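Local coordinates for ESX secretion system protein YukD (Bacillus subtilis, PDB 2BPS) that is required for secretion of YukE and is probably a component or regulator of the ESX/ESAT-6-like secretion system, built as a ubiquitin-like domain, at residues I5-D10 against D76-L81. Residues are numbered along the deposited sequence; the frame is centred on the assembly and turned at random.
Sequences IDITID and DRLEIL
Asp10 and Arg77 form a salt bridge across two parallel neighbouring strands, 5-10 and 77-80, on the sheet face they share with Thr8 and Glu79. Arg77 holds CG anti to its own N (chi1 -173°) and stays extended as far as NE, long enough to run beside Thr8 and reach Asp10, two residues further along the other strand. Its guanidinium grips side-on: NE at 3.1 Å and NH1 at 3.0 Å both donate to OD1 of Asp10. That oxygen lies in the guanidinium plane, yet the carboxylate is turned 71° from it, and NH1 comes in from above the carboxylate plane. The CG methylene of Arg77 lies alongside Thr8, 4.2 Å from its CB, while the Thr8 hydroxyl bonds Asp20 on strand 18-24. A lysine in place of Arg77, with one nitrogen and no flat guanidinium, is likely to leave OD1 without its side-on pair of donors and the Asp10 carboxylate freer to turn. The other face is apolar: Ile9 CD1 lies 4.1 Å from Leu78 CB, and Ile9 CG2 lies 3.8 Å from Ile80 CD1. Branched Ile7 and Ile9, with Leu78, also cover Val32 of helix 31-39, and Ile80 touches Ala36, as expected of the ubiquitin-like beta-grasp core. Between the faces, Thr8 N donates to Asp76 O, Leu78 N to Thr8 O, and Asp10 N to Leu78 O; a weak bond runs from Ile80 N to Asp10 O at 3.3 Å. The chemistry is thus two-sided: apolar side chains pack against helix 31-39, while the nearby carboxylates of Asp10 and Glu79 probably have their repulsion eased by Arg77 and Arg53.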
# COMPACT_ATOMS: atom_id res chain seq x y z
N ILE A 5 2.21 -8.58 -8.25
CA ILE A 5 3.11 -8.64 -7.11
C ILE A 5 2.35 -8.96 -5.83
O ILE A 5 1.22 -8.54 -5.65
CB ILE A 5 3.87 -7.31 -6.90
CG1 ILE A 5 2.90 -6.20 -6.51
CG2 ILE A 5 4.58 -6.90 -8.16
CD1 ILE A 5 3.56 -4.89 -6.21
N ASP A 6 2.97 -9.73 -4.95
CA ASP A 6 2.37 -10.09 -3.67
C ASP A 6 2.99 -9.22 -2.62
O ASP A 6 4.19 -9.30 -2.39
CB ASP A 6 2.66 -11.54 -3.32
CG ASP A 6 1.80 -12.50 -4.08
OD1 ASP A 6 1.94 -13.72 -3.82
OD2 ASP A 6 1.00 -12.06 -4.92
N ILE A 7 2.19 -8.40 -1.97
CA ILE A 7 2.72 -7.53 -0.94
C ILE A 7 1.90 -7.63 0.34
O ILE A 7 0.94 -8.41 0.41
CB ILE A 7 2.74 -6.07 -1.43
CG1 ILE A 7 1.32 -5.61 -1.77
CG2 ILE A 7 3.67 -5.96 -2.63
CD1 ILE A 7 1.23 -4.19 -2.29
N THR A 8 2.30 -6.87 1.35
CA THR A 8 1.59 -6.85 2.63
C THR A 8 1.23 -5.42 2.98
O THR A 8 2.08 -4.52 2.88
CB THR A 8 2.46 -7.39 3.75
OG1 THR A 8 2.82 -8.72 3.44
CG2 THR A 8 1.71 -7.38 5.05
N ILE A 9 -0.01 -5.20 3.39
CA ILE A 9 -0.44 -3.87 3.77
C ILE A 9 -0.58 -3.81 5.29
O ILE A 9 -1.24 -4.66 5.90
CB ILE A 9 -1.75 -3.51 3.10
CG1 ILE A 9 -1.66 -3.82 1.60
CG2 ILE A 9 -2.05 -2.04 3.34
CD1 ILE A 9 -0.43 -3.25 0.88
N ASP A 10 0.04 -2.81 5.89
CA ASP A 10 0.02 -2.63 7.34
C ASP A 10 -0.70 -1.35 7.77
O ASP A 10 -0.23 -0.24 7.51
CB ASP A 10 1.46 -2.64 7.85
CG ASP A 10 1.56 -2.66 9.37
OD1 ASP A 10 2.64 -3.03 9.87
OD2 ASP A 10 0.57 -2.31 10.05
N ASP A 76 7.52 -6.96 -0.18
CA ASP A 76 7.43 -5.61 0.36
C ASP A 76 6.23 -5.42 1.31
O ASP A 76 5.14 -5.96 1.09
CB ASP A 76 7.33 -4.57 -0.77
CG ASP A 76 8.67 -4.34 -1.45
OD1 ASP A 76 9.65 -4.97 -1.02
OD2 ASP A 76 8.73 -3.53 -2.41
N ARG A 77 6.45 -4.65 2.36
CA ARG A 77 5.40 -4.37 3.33
C ARG A 77 5.13 -2.88 3.23
O ARG A 77 6.03 -2.06 3.47
CB ARG A 77 5.88 -4.73 4.74
CG ARG A 77 4.83 -4.64 5.83
CD ARG A 77 5.49 -4.84 7.18
NE ARG A 77 4.54 -4.89 8.29
CZ ARG A 77 4.15 -6.01 8.91
NH1 ARG A 77 3.27 -5.95 9.91
NH2 ARG A 77 4.63 -7.19 8.52
N LEU A 78 3.91 -2.51 2.85
CA LEU A 78 3.58 -1.09 2.74
C LEU A 78 2.82 -0.63 3.98
O LEU A 78 1.76 -1.14 4.31
CB LEU A 78 2.74 -0.80 1.48
CG LEU A 78 3.26 -1.23 0.11
CD1 LEU A 78 2.54 -0.42 -0.97
CD2 LEU A 78 4.75 -1.03 -0.01
N GLU A 79 3.40 0.35 4.65
CA GLU A 79 2.80 0.91 5.85
C GLU A 79 2.11 2.17 5.38
O GLU A 79 2.76 3.07 4.85
CB GLU A 79 3.91 1.24 6.86
CG GLU A 79 3.50 1.72 8.22
CD GLU A 79 4.71 2.06 9.09
OE1 GLU A 79 5.04 3.27 9.26
OE2 GLU A 79 5.36 1.12 9.60
N ILE A 80 0.79 2.21 5.51
CA ILE A 80 0.03 3.38 5.11
C ILE A 80 0.20 4.41 6.21
O ILE A 80 -0.02 4.10 7.38
CB ILE A 80 -1.47 3.07 4.96
CG1 ILE A 80 -1.70 2.19 3.73
CG2 ILE A 80 -2.26 4.37 4.87
CD1 ILE A 80 -3.08 1.58 3.66
N LEU A 81 0.61 5.61 5.85
CA LEU A 81 0.81 6.63 6.86
C LEU A 81 -0.50 7.38 7.07
O LEU A 81 -1.35 7.36 6.15
CB LEU A 81 1.92 7.60 6.45
CG LEU A 81 3.31 7.05 6.13
CD1 LEU A 81 4.18 8.18 5.64
CD2 LEU A 81 3.95 6.39 7.34
OXT LEU A 81 -0.64 7.98 8.14